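Local atomic coordinates of nucleocapsid protein (Schmallenberg virus, PDB entry 4JNG), a protein that encapsidates the viral genomic RNA, shields it from nucleases, and forms with it the helical nucleocapsid that serves as template for transcription and replication. Residues V42-Q47 against Y99-I104; T92-S97 against G147-L152; P125-K130 against L142-G147; D156-V161 against F205-Q210. All coordinates share one frame; numbering follows the deposited sequence.

Interaction 1. Residues V42-Q47 against Y99-I104; sequences VFFLNQ and YLARWI. With nucleotides of chain A.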
# COMPACT_ATOMS: atom_id res chain seq x y z
N VAL B 42 -6.11 31.42 -0.43
CA VAL B 42 -5.83 30.46 -1.49
C VAL B 42 -4.80 29.43 -1.01
O VAL B 42 -4.98 28.23 -1.22
CB VAL B 42 -5.33 31.16 -2.76
CG1 VAL B 42 -4.91 30.14 -3.80
CG2 VAL B 42 -6.41 32.07 -3.34
N PHE B 43 -3.74 29.90 -0.35
CA PHE B 43 -2.76 28.96 0.17
C PHE B 43 -3.42 27.84 0.98
O PHE B 43 -3.23 26.67 0.66
CB PHE B 43 -1.69 29.63 1.04
CG PHE B 43 -0.72 28.66 1.62
CD1 PHE B 43 0.35 28.20 0.86
CD2 PHE B 43 -0.89 28.15 2.90
CE1 PHE B 43 1.24 27.27 1.38
CE2 PHE B 43 -0.01 27.23 3.42
CZ PHE B 43 1.07 26.79 2.66
N PHE B 44 -4.20 28.21 1.99
CA PHE B 44 -4.69 27.22 2.96
C PHE B 44 -5.76 26.28 2.43
O PHE B 44 -5.94 25.20 2.97
CB PHE B 44 -5.16 27.88 4.26
CG PHE B 44 -4.03 28.39 5.11
CD1 PHE B 44 -3.19 27.48 5.76
CD2 PHE B 44 -3.80 29.75 5.27
CE1 PHE B 44 -2.15 27.93 6.54
CE2 PHE B 44 -2.75 30.20 6.05
CZ PHE B 44 -1.92 29.29 6.68
N LEU B 45 -6.48 26.67 1.38
CA LEU B 45 -7.40 25.73 0.74
C LEU B 45 -6.71 24.80 -0.28
O LEU B 45 -7.22 23.72 -0.57
CB LEU B 45 -8.58 26.46 0.10
CG LEU B 45 -9.49 27.12 1.14
CD1 LEU B 45 -10.33 28.21 0.49
CD2 LEU B 45 -10.37 26.09 1.84
N ASN B 46 -5.56 25.22 -0.80
CA ASN B 46 -4.84 24.46 -1.82
C ASN B 46 -3.55 23.83 -1.32
O ASN B 46 -2.69 23.43 -2.11
CB ASN B 46 -4.55 25.36 -3.02
CG ASN B 46 -5.81 25.73 -3.77
OD1 ASN B 46 -6.44 26.74 -3.47
ND2 ASN B 46 -6.17 24.92 -4.76
N GLN B 47 -3.43 23.71 -0.00
CA GLN B 47 -2.18 23.30 0.61
C GLN B 47 -1.97 21.79 0.47
O GLN B 47 -0.86 21.35 0.20
CB GLN B 47 -2.13 23.72 2.08
CG GLN B 47 -0.84 23.30 2.75
CD GLN B 47 -0.77 23.66 4.22
OE1 GLN B 47 -1.78 23.98 4.84
NE2 GLN B 47 0.43 23.58 4.79
N TYR B 99 4.54 30.33 8.69
CA TYR B 99 4.82 31.76 8.56
C TYR B 99 3.53 32.53 8.24
O TYR B 99 3.25 33.52 8.90
CB TYR B 99 5.88 32.04 7.49
CG TYR B 99 7.26 31.48 7.79
CD1 TYR B 99 7.65 31.11 9.09
CD2 TYR B 99 8.19 31.34 6.77
CE1 TYR B 99 8.91 30.61 9.34
CE2 TYR B 99 9.46 30.84 7.02
CZ TYR B 99 9.82 30.48 8.30
OH TYR B 99 11.08 30.00 8.53
N LEU B 100 2.74 32.04 7.28
CA LEU B 100 1.50 32.72 6.86
C LEU B 100 0.47 32.79 7.98
O LEU B 100 -0.18 33.81 8.17
CB LEU B 100 0.88 32.08 5.61
CG LEU B 100 1.54 32.34 4.26
CD1 LEU B 100 0.92 31.43 3.20
CD2 LEU B 100 1.41 33.80 3.81
N ALA B 101 0.32 31.70 8.72
CA ALA B 101 -0.54 31.68 9.91
C ALA B 101 -0.09 32.73 10.93
O ALA B 101 -0.90 33.47 11.48
CB ALA B 101 -0.54 30.30 10.56
N ARG B 102 1.22 32.80 11.16
CA ARG B 102 1.81 33.77 12.06
C ARG B 102 1.60 35.20 11.55
O ARG B 102 1.36 36.11 12.33
CB ARG B 102 3.30 33.48 12.23
CG ARG B 102 4.11 34.57 12.90
CD ARG B 102 3.83 34.69 14.38
NE ARG B 102 5.08 34.57 15.11
CZ ARG B 102 5.95 35.56 15.32
NH1 ARG B 102 5.72 36.80 14.89
NH2 ARG B 102 7.06 35.30 15.98
N TRP B 103 1.71 35.39 10.23
CA TRP B 103 1.47 36.70 9.63
C TRP B 103 0.02 37.14 9.87
O TRP B 103 -0.21 38.28 10.26
CB TRP B 103 1.81 36.69 8.15
CG TRP B 103 1.42 37.96 7.44
CD1 TRP B 103 2.08 39.15 7.48
CD2 TRP B 103 0.28 38.15 6.62
NE1 TRP B 103 1.42 40.08 6.72
CE2 TRP B 103 0.30 39.50 6.18
CE3 TRP B 103 -0.77 37.33 6.21
CZ2 TRP B 103 -0.68 40.04 5.35
CZ3 TRP B 103 -1.75 37.86 5.38
CH2 TRP B 103 -1.70 39.21 4.97
N ILE B 104 -0.93 36.23 9.67
CA ILE B 104 -2.34 36.54 9.87
C ILE B 104 -2.58 36.95 11.32
O ILE B 104 -3.25 37.96 11.58
CB ILE B 104 -3.27 35.34 9.53
CG1 ILE B 104 -3.21 35.03 8.03
CG2 ILE B 104 -4.71 35.65 9.91
CD1 ILE B 104 -3.73 33.64 7.68
P U A 30 -12.43 19.12 3.67
OP1 U A 30 -12.82 17.71 3.95
OP2 U A 30 -12.41 19.61 2.27
O5' U A 30 -13.38 20.06 4.53
C5' U A 30 -12.83 21.20 5.20
C4' U A 30 -13.88 22.16 5.68
O4' U A 30 -13.37 23.51 5.51
C3' U A 30 -15.24 22.14 4.97
O3' U A 30 -16.16 21.26 5.61
C2' U A 30 -15.69 23.59 5.12
O2' U A 30 -16.26 23.86 6.39
C1' U A 30 -14.38 24.34 4.96
N1 U A 30 -14.03 24.63 3.56
C2 U A 30 -14.52 25.80 3.01
O2 U A 30 -15.19 26.59 3.63
N3 U A 30 -14.17 26.01 1.70
C4 U A 30 -13.41 25.19 0.89
O4 U A 30 -13.19 25.52 -0.27
C5 U A 30 -12.96 23.99 1.53
C6 U A 30 -13.28 23.75 2.81
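Phe44 pushes the far end of its ring against Leu100, Ala101 and Ile104, bridging two helices in the largely helical core of this orthobunyavirus nucleoprotein: the end of helix 37-45 and the middle of helix 93-110. The backbones stay well apart, 8.8 Å between Phe43 CA and Leu100 CA, so side chains from helix 37-45 bridge the gap. CZ of Phe44 meets the helix backbone edge-on, with Ala101 N near the ring plane at 3.9 Å. One turn further along, Ile104 offers its terminal methyl, CD1 lying 3.9 Å from Phe44 CE2, while CB of Leu100 touches the same end of the ring from an oblique direction.

Phe43 presents a face instead. Its CG is anti to the backbone N (chi1 178°), while that of Phe44 sits beside its own N (chi1 -73°), and the neighbouring rings are thereby brought together with CD2 of Phe43 above the middle of the Phe44 face. Leu100 CD1 then settles on Phe43 as a CH-pi contact, 3.9 Å from the ring centroid and 25° off its normal. CB of Gln47 lies on the opposite face, and Phe66 meets the ring edge-to-face. Leu100 is further packed by Phe27 and Leu35, which makes this a thoroughly apolar, buried junction.

The same short helix also faces outward. Val42 packs on Phe7 of a second subunit, and Leu45 turns toward the RNA, where its CD2 methyl rests over the uracil of U30 of chain A, 3.3 Å from C4.

Interaction 2. Residues T92-S97 against G147-L152; sequences TLHRMS and GAEMFL. With nucleotides of chain A.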
# COMPACT_ATOMS: atom_id res chain seq x y z
N THR B 92 9.75 25.62 2.93
CA THR B 92 9.04 24.46 2.45
C THR B 92 7.57 24.82 2.55
O THR B 92 7.22 25.86 3.09
CB THR B 92 9.32 23.25 3.36
OG1 THR B 92 8.98 23.59 4.71
CG2 THR B 92 10.79 22.89 3.30
N LEU B 93 6.73 23.94 2.05
CA LEU B 93 5.29 24.08 2.18
C LEU B 93 4.89 24.19 3.64
O LEU B 93 4.04 25.02 4.02
CB LEU B 93 4.59 22.90 1.51
CG LEU B 93 3.31 23.17 0.72
CD1 LEU B 93 3.34 24.50 -0.02
CD2 LEU B 93 3.08 22.02 -0.25
N HIS B 94 5.54 23.36 4.47
CA HIS B 94 5.26 23.32 5.88
C HIS B 94 5.66 24.62 6.56
O HIS B 94 4.89 25.16 7.35
CB HIS B 94 6.01 22.15 6.54
CG HIS B 94 5.52 21.85 7.92
ND1 HIS B 94 6.17 22.27 9.05
CD2 HIS B 94 4.42 21.18 8.34
CE1 HIS B 94 5.51 21.86 10.11
NE2 HIS B 94 4.44 21.20 9.71
N ARG B 95 6.85 25.13 6.25
CA ARG B 95 7.33 26.35 6.88
C ARG B 95 6.45 27.54 6.47
O ARG B 95 6.07 28.36 7.30
CB ARG B 95 8.79 26.61 6.51
CG ARG B 95 9.78 25.65 7.18
CD ARG B 95 11.21 26.08 6.87
NE ARG B 95 12.19 25.16 7.42
CZ ARG B 95 13.51 25.26 7.27
NH1 ARG B 95 14.06 26.25 6.57
NH2 ARG B 95 14.30 24.35 7.84
N MET B 96 6.13 27.59 5.18
CA MET B 96 5.34 28.66 4.57
C MET B 96 3.98 28.77 5.26
O MET B 96 3.53 29.87 5.60
CB MET B 96 5.16 28.31 3.09
CG MET B 96 4.45 29.34 2.26
SD MET B 96 4.45 28.82 0.55
CE MET B 96 3.36 30.10 -0.05
N SER B 97 3.35 27.62 5.49
CA SER B 97 2.09 27.54 6.21
C SER B 97 2.16 28.14 7.61
O SER B 97 1.25 28.85 8.03
CB SER B 97 1.65 26.08 6.29
OG SER B 97 0.45 25.94 7.03
N GLY B 147 2.76 23.90 10.69
CA GLY B 147 3.83 24.85 10.92
C GLY B 147 3.59 25.86 12.03
O GLY B 147 4.50 26.59 12.40
N ALA B 148 2.37 25.93 12.57
CA ALA B 148 2.08 26.81 13.70
C ALA B 148 2.83 26.41 14.97
O ALA B 148 3.08 27.25 15.84
CB ALA B 148 0.58 26.85 13.97
N GLU B 149 3.20 25.13 15.07
CA GLU B 149 3.99 24.63 16.22
C GLU B 149 5.39 25.26 16.35
O GLU B 149 6.02 25.19 17.41
CB GLU B 149 4.06 23.09 16.19
CG GLU B 149 5.03 22.48 15.20
CD GLU B 149 4.62 22.59 13.74
OE1 GLU B 149 3.42 22.83 13.43
OE2 GLU B 149 5.51 22.45 12.90
N MET B 150 5.88 25.89 15.28
CA MET B 150 7.09 26.70 15.34
C MET B 150 6.93 27.99 16.18
O MET B 150 7.92 28.65 16.49
CB MET B 150 7.49 27.14 13.93
CG MET B 150 7.84 26.05 12.95
SD MET B 150 8.53 26.76 11.44
CE MET B 150 7.09 27.31 10.55
N PHE B 151 5.69 28.36 16.52
CA PHE B 151 5.43 29.59 17.27
C PHE B 151 4.46 29.34 18.42
O PHE B 151 3.37 29.90 18.47
CB PHE B 151 4.85 30.66 16.32
CG PHE B 151 5.68 30.87 15.08
CD1 PHE B 151 6.93 31.46 15.16
CD2 PHE B 151 5.21 30.46 13.84
CE1 PHE B 151 7.70 31.64 14.03
CE2 PHE B 151 5.97 30.65 12.70
CZ PHE B 151 7.22 31.23 12.80
N LEU B 152 4.87 28.51 19.37
CA LEU B 152 4.06 28.25 20.57
C LEU B 152 3.71 29.56 21.32
O LEU B 152 2.60 29.69 21.83
CB LEU B 152 4.76 27.23 21.48
CG LEU B 152 4.45 25.72 21.35
CD1 LEU B 152 3.57 25.32 20.18
CD2 LEU B 152 5.74 24.92 21.34
P U A 24 11.80 21.59 9.25
OP1 U A 24 11.14 22.78 8.60
OP2 U A 24 11.18 20.98 10.45
O5' U A 24 11.94 20.44 8.16
C5' U A 24 12.68 20.63 6.95
C4' U A 24 12.82 19.31 6.23
O4' U A 24 13.78 18.46 6.93
C3' U A 24 11.57 18.46 6.15
O3' U A 24 10.71 18.87 5.09
C2' U A 24 12.15 17.07 5.93
O2' U A 24 12.60 16.81 4.61
C1' U A 24 13.36 17.11 6.86
N1 U A 24 13.09 16.62 8.22
C2 U A 24 13.06 15.25 8.41
O2 U A 24 13.23 14.46 7.51
N3 U A 24 12.81 14.86 9.70
C4 U A 24 12.59 15.67 10.80
O4 U A 24 12.38 15.16 11.90
C5 U A 24 12.64 17.07 10.51
C6 U A 24 12.87 17.49 9.26
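This is a close backbone-to-backbone approach in the middle of the chain, where the first turn of helix 93-110 meets the 3-10 turn at 148-150 beside the bound RNA. His94 CA and Gly147 CA are 5.5 Å apart. The imidazole of His94 lays a face over the backbone nitrogen of Gly147, which has a positive phi (86°) and only hydrogens on the side turned to the helix. Met150 fills in next to it: a bend at chi3 (-80°) swings its CE methyl onto the backbone of Arg95, 3.6 Å from Arg95 O.

Thr92 is the N-cap of the helix, its OG1 accepting from Arg95 N at 3.0 Å. Arg95 therefore leaves from a pinned first turn and runs out extended to the RNA. Its NE donates almost straight to OP1 of U24 of chain A, at 2.9 Å and 168°, with the phosphate at the guanidinium edge. NH1 goes to the carbonyls of Pro87 and Ala90, and NH2 reaches another phosphate, so all three nitrogens are engaged and the plane is unlikely to rotate. Glu149 folds back to accept a weak bond from Gly147 N and lies close to Lys179, another RNA-binding residue.

Interaction 3. Residues P125-K130 against L142-G147; sequences PLAEVK and LGFAPG. With nucleotides of chain A.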
# COMPACT_ATOMS: atom_id res chain seq x y z
N PRO B 125 -9.26 24.52 6.92
CA PRO B 125 -9.81 23.17 6.93
C PRO B 125 -8.87 22.24 7.68
O PRO B 125 -7.94 21.70 7.10
CB PRO B 125 -9.88 22.80 5.45
CG PRO B 125 -9.37 23.97 4.68
CD PRO B 125 -8.61 24.82 5.64
N LEU B 126 -9.14 22.07 8.96
CA LEU B 126 -8.29 21.32 9.89
C LEU B 126 -8.77 21.69 11.28
O LEU B 126 -8.93 20.84 12.15
CB LEU B 126 -6.80 21.68 9.73
CG LEU B 126 -5.95 20.75 8.87
CD1 LEU B 126 -4.87 21.51 8.10
CD2 LEU B 126 -5.32 19.67 9.73
N ALA B 127 -8.98 22.99 11.46
CA ALA B 127 -9.65 23.54 12.62
C ALA B 127 -11.13 23.19 12.58
O ALA B 127 -11.69 22.76 13.58
CB ALA B 127 -9.48 25.05 12.67
N GLU B 128 -11.74 23.39 11.41
CA GLU B 128 -13.18 23.24 11.25
C GLU B 128 -13.67 21.86 11.62
O GLU B 128 -14.59 21.71 12.43
CB GLU B 128 -13.61 23.55 9.81
CG GLU B 128 -13.46 25.00 9.37
CD GLU B 128 -14.28 25.95 10.22
OE1 GLU B 128 -14.42 25.72 11.44
OE2 GLU B 128 -14.79 26.95 9.66
N VAL B 129 -13.04 20.85 11.05
CA VAL B 129 -13.51 19.48 11.21
C VAL B 129 -13.44 19.02 12.67
O VAL B 129 -14.07 18.03 13.05
CB VAL B 129 -12.80 18.50 10.24
CG1 VAL B 129 -13.05 18.93 8.79
CG2 VAL B 129 -11.30 18.41 10.51
N LYS B 130 -12.71 19.78 13.49
CA LYS B 130 -12.72 19.60 14.95
C LYS B 130 -13.70 20.55 15.68
O LYS B 130 -13.66 20.65 16.91
CB LYS B 130 -11.30 19.79 15.50
CG LYS B 130 -10.37 18.62 15.21
CD LYS B 130 -10.75 17.40 16.04
CE LYS B 130 -9.61 16.38 16.11
NZ LYS B 130 -9.59 15.68 17.43
N LEU B 142 -6.12 29.47 14.13
CA LEU B 142 -4.93 29.49 13.29
C LEU B 142 -3.88 28.53 13.83
O LEU B 142 -3.03 28.06 13.08
CB LEU B 142 -4.34 30.90 13.20
CG LEU B 142 -5.21 31.97 12.55
CD1 LEU B 142 -4.53 33.31 12.73
CD2 LEU B 142 -5.45 31.68 11.08
N GLY B 143 -3.96 28.23 15.12
CA GLY B 143 -3.10 27.23 15.75
C GLY B 143 -3.20 25.84 15.13
O GLY B 143 -2.31 25.01 15.33
N PHE B 144 -4.27 25.59 14.39
CA PHE B 144 -4.45 24.34 13.66
C PHE B 144 -3.61 24.24 12.38
O PHE B 144 -3.50 23.16 11.80
CB PHE B 144 -5.93 24.14 13.30
CG PHE B 144 -6.75 23.50 14.39
CD1 PHE B 144 -6.71 22.12 14.58
CD2 PHE B 144 -7.57 24.26 15.21
CE1 PHE B 144 -7.46 21.52 15.57
CE2 PHE B 144 -8.32 23.66 16.21
CZ PHE B 144 -8.27 22.29 16.39
N ALA B 145 -3.04 25.36 11.93
CA ALA B 145 -2.26 25.35 10.69
C ALA B 145 -1.01 24.47 10.81
O ALA B 145 -0.36 24.47 11.85
CB ALA B 145 -1.87 26.75 10.29
N PRO B 146 -0.66 23.74 9.74
CA PRO B 146 0.66 23.09 9.78
C PRO B 146 1.73 24.16 9.89
O PRO B 146 1.59 25.24 9.28
CB PRO B 146 0.74 22.36 8.43
CG PRO B 146 -0.66 22.22 7.98
CD PRO B 146 -1.41 23.40 8.52
N GLY B 147 2.76 23.90 10.69
CA GLY B 147 3.83 24.85 10.92
C GLY B 147 3.59 25.86 12.03
O GLY B 147 4.50 26.59 12.40
P U A 29 -8.94 14.73 6.49
OP1 U A 29 -10.38 14.39 6.35
OP2 U A 29 -7.95 14.12 5.57
O5' U A 29 -8.76 16.31 6.43
C5' U A 29 -9.73 17.20 7.01
C4' U A 29 -9.78 18.48 6.21
O4' U A 29 -8.46 19.11 6.24
C3' U A 29 -10.14 18.32 4.74
O3' U A 29 -10.98 19.39 4.30
C2' U A 29 -8.78 18.36 4.05
O2' U A 29 -8.79 18.71 2.69
C1' U A 29 -8.05 19.38 4.91
N1 U A 29 -6.59 19.32 4.85
C2 U A 29 -5.89 20.51 4.83
O2 U A 29 -6.43 21.60 4.89
N3 U A 29 -4.52 20.38 4.74
C4 U A 29 -3.80 19.21 4.67
O4 U A 29 -2.57 19.26 4.59
C5 U A 29 -4.59 18.02 4.68
C6 U A 29 -5.93 18.11 4.77
P U A 28 -4.58 11.62 6.26
OP1 U A 28 -5.65 10.65 5.90
OP2 U A 28 -3.90 12.38 5.18
O5' U A 28 -5.19 12.64 7.32
C5' U A 28 -6.20 12.22 8.26
C4' U A 28 -6.64 13.37 9.13
O4' U A 28 -5.51 13.86 9.90
C3' U A 28 -7.15 14.59 8.39
O3' U A 28 -8.50 14.40 7.99
C2' U A 28 -6.95 15.71 9.41
O2' U A 28 -8.03 15.89 10.30
C1' U A 28 -5.67 15.25 10.13
N1 U A 28 -4.46 15.94 9.65
C2 U A 28 -3.90 16.91 10.46
O2 U A 28 -4.37 17.21 11.54
N3 U A 28 -2.77 17.50 9.95
C4 U A 28 -2.16 17.24 8.75
O4 U A 28 -1.15 17.86 8.43
C5 U A 28 -2.80 16.22 7.96
C6 U A 28 -3.90 15.63 8.43
P U A 30 -12.43 19.12 3.67
OP1 U A 30 -12.82 17.71 3.95
OP2 U A 30 -12.41 19.61 2.27
O5' U A 30 -13.38 20.06 4.53
C5' U A 30 -12.83 21.20 5.20
C4' U A 30 -13.88 22.16 5.68
O4' U A 30 -13.37 23.51 5.51
C3' U A 30 -15.24 22.14 4.97
O3' U A 30 -16.16 21.26 5.61
C2' U A 30 -15.69 23.59 5.12
O2' U A 30 -16.26 23.86 6.39
C1' U A 30 -14.38 24.34 4.96
N1 U A 30 -14.03 24.63 3.56
C2 U A 30 -14.52 25.80 3.01
O2 U A 30 -15.19 26.59 3.63
N3 U A 30 -14.17 26.01 1.70
C4 U A 30 -13.41 25.19 0.89
O4 U A 30 -13.19 25.52 -0.27
C5 U A 30 -12.96 23.99 1.53
C6 U A 30 -13.28 23.75 2.81
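Phe144 and Ala127 form the centre of the contact through a CH-pi interaction: CA of Ala127 stands 3.6 Å from the centroid of the Phe144 ring, 21° off the normal and shifted toward the rim. The backbone of the loop at 125-130 thus lies directly on the aromatic face. Phe144 reaches it from a type I beta turn, Leu142 to Ala145, closed by Ala145 N bonding to Leu142 O.

Apolar contacts surround this centre. The methyl of Ala127 presses on the ring at CD2 of Phe144, 3.3 Å away, a tight fit. The Lys130 and Phe144 side chains cross at about a right angle, with Lys130 CB 4.0 Å from Phe144 CZ, while the Lys130 ammonium group continues to a salt bridge with Asp170. On the other flank CD1 of Leu126 touches Pro146 CD, also at 4.0 Å.

The third group consists of contacts with chain A. Each methyl of Leu126 meets a different base: CD1 stands above the plane of U29 beside its C2-N3 side, 3.6 Å from N3, and CD2 above U28 near C2, at 3.2 Å. Pro125 follows the strand onward, its CB packing on C5' of U30 at 3.4 Å.

The side-chain contacts described here are mainly apolar. The Phe144 face and Pro146 back the loop, which offers methyl groups to the uracils. Such methyl-to-base contacts probably depend little on base identity, consistent with a protein that coats the viral genome along its length.

Interaction 4. Residues D156-V161 against F205-Q210; sequences DFYPLV and FNSVGQ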
# COMPACT_ATOMS: atom_id res chain seq x y z
N ASP B 156 -0.24 30.80 21.71
CA ASP B 156 -0.64 30.49 23.08
C ASP B 156 -0.76 28.98 23.29
O ASP B 156 -1.80 28.48 23.71
CB ASP B 156 -1.97 31.19 23.40
CG ASP B 156 -1.83 32.70 23.42
OD1 ASP B 156 -0.85 33.22 24.00
OD2 ASP B 156 -2.73 33.38 22.88
N PHE B 157 0.32 28.27 22.95
CA PHE B 157 0.46 26.82 23.17
C PHE B 157 -0.55 25.91 22.44
O PHE B 157 -0.50 24.70 22.61
CB PHE B 157 0.43 26.49 24.67
CG PHE B 157 1.75 26.73 25.36
CD1 PHE B 157 2.81 25.86 25.17
CD2 PHE B 157 1.91 27.81 26.23
CE1 PHE B 157 4.02 26.07 25.81
CE2 PHE B 157 3.12 28.02 26.87
CZ PHE B 157 4.18 27.15 26.66
N TYR B 158 -1.44 26.47 21.62
CA TYR B 158 -2.50 25.65 21.03
C TYR B 158 -2.01 24.49 20.14
O TYR B 158 -2.55 23.39 20.23
CB TYR B 158 -3.53 26.51 20.29
CG TYR B 158 -4.52 27.16 21.23
CD1 TYR B 158 -5.34 26.37 22.04
CD2 TYR B 158 -4.62 28.54 21.35
CE1 TYR B 158 -6.23 26.94 22.92
CE2 TYR B 158 -5.51 29.12 22.23
CZ TYR B 158 -6.32 28.31 23.01
OH TYR B 158 -7.21 28.88 23.89
N PRO B 159 -1.00 24.73 19.29
CA PRO B 159 -0.54 23.65 18.42
C PRO B 159 0.01 22.44 19.20
O PRO B 159 -0.16 21.31 18.76
CB PRO B 159 0.57 24.30 17.58
CG PRO B 159 0.28 25.76 17.63
CD PRO B 159 -0.33 26.01 18.98
N LEU B 160 0.66 22.71 20.33
CA LEU B 160 1.15 21.65 21.22
C LEU B 160 0.03 20.77 21.75
O LEU B 160 0.10 19.55 21.65
CB LEU B 160 1.91 22.25 22.40
CG LEU B 160 2.27 21.27 23.53
CD1 LEU B 160 3.14 20.13 23.02
CD2 LEU B 160 2.96 22.02 24.66
N VAL B 161 -0.99 21.40 22.33
CA VAL B 161 -2.09 20.66 22.96
C VAL B 161 -3.05 20.08 21.92
O VAL B 161 -3.62 19.01 22.13
CB VAL B 161 -2.84 21.49 24.03
CG1 VAL B 161 -1.86 22.01 25.08
CG2 VAL B 161 -3.63 22.64 23.42
N PHE B 205 -4.68 23.35 27.17
CA PHE B 205 -5.11 21.97 26.98
C PHE B 205 -6.60 21.83 27.30
O PHE B 205 -7.35 21.16 26.58
CB PHE B 205 -4.29 21.03 27.89
CG PHE B 205 -4.63 19.57 27.73
CD1 PHE B 205 -4.16 18.85 26.64
CD2 PHE B 205 -5.41 18.92 28.68
CE1 PHE B 205 -4.47 17.51 26.49
CE2 PHE B 205 -5.71 17.57 28.54
CZ PHE B 205 -5.25 16.87 27.44
N ASN B 206 -7.02 22.47 28.40
CA ASN B 206 -8.41 22.53 28.83
C ASN B 206 -9.29 23.27 27.81
O ASN B 206 -10.39 22.81 27.48
CB ASN B 206 -8.50 23.21 30.21
CG ASN B 206 -9.88 23.10 30.83
OD1 ASN B 206 -10.45 22.01 30.92
ND2 ASN B 206 -10.41 24.23 31.29
N SER B 207 -8.81 24.41 27.32
CA SER B 207 -9.54 25.20 26.31
C SER B 207 -9.88 24.36 25.07
O SER B 207 -11.03 24.32 24.65
CB SER B 207 -8.73 26.43 25.90
OG SER B 207 -8.88 27.47 26.85
N VAL B 208 -8.87 23.69 24.52
CA VAL B 208 -9.07 22.79 23.38
C VAL B 208 -9.85 21.56 23.81
O VAL B 208 -10.58 20.98 23.01
CB VAL B 208 -7.73 22.34 22.74
CG1 VAL B 208 -7.97 21.37 21.59
CG2 VAL B 208 -6.95 23.54 22.25
N GLY B 209 -9.67 21.16 25.06
CA GLY B 209 -10.38 20.01 25.62
C GLY B 209 -11.89 20.19 25.72
O GLY B 209 -12.62 19.21 25.84
N GLN B 210 -12.35 21.44 25.69
CA GLN B 210 -13.79 21.73 25.72
C GLN B 210 -14.35 22.09 24.34
O GLN B 210 -15.49 22.52 24.21
CB GLN B 210 -14.10 22.82 26.75
CG GLN B 210 -14.60 22.29 28.10
CD GLN B 210 -13.48 22.01 29.09
OE1 GLN B 210 -13.47 22.56 30.19
NE2 GLN B 210 -12.54 21.16 28.70
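Val161, Val208 and Tyr158 carry this junction between the start of helix 158-168 and the end of helix 198-209. Val161 is the most deeply engaged. It points toward the other helix, CA to CA only 5.2 Å from Phe205, and its two methyls split the work. CG1 lies against CB of Phe205 at 3.8 Å, while CG2, set between the backbone N and the carbonyl carbon (CG1 at chi1 -56°), meets CG2 of Val208 at 3.6 Å.

That same Val208 methyl also fits against the edge of Tyr158, 3.3 Å from CD1, so it is wedged between a branched chain and a ring. Tyr158 runs past it in the opposite direction, ending with OH 3.5 Å from CB of Ser207, which lies in the ring plane.

Phe205 turns the edge of its ring to Val161 and stacks on His165, and its carbonyl O accepts a hydrogen bond from His165 NE2, a second tie between the two helices. Gln227 of a third subunit also packs on Phe205.

Within the two segments the join is made by methyl groups and ring edges, so shape complementarity and exclusion of water probably contribute most there, with the His165 bond adding a polar tie just beyond.

Helix 93-110 serves both interactions 1 and 2, whose centres are 10 Å apart. Ser97 links interactions 1, 2 and 3: its OG probably bonds to Pro146 O of interaction 3 at 2.6 Å, and Gln47 NE2 lies 3.3 Å from that OG, a probable hydrogen bond. Interactions 2 and 3 share Gly147, and 3 is nested inside the loop that 2 closes. Interactions 1, 2 and 3 all reach the RNA, at U30, at U24 and along U28 to U30 respectively. Interaction 4 stands back, its nearest atom about 9 Å from the nucleic acid, but Pro159 CG touches Gly143 O at 3.5 Å, and Phe157 N probably bonds to Leu152 O.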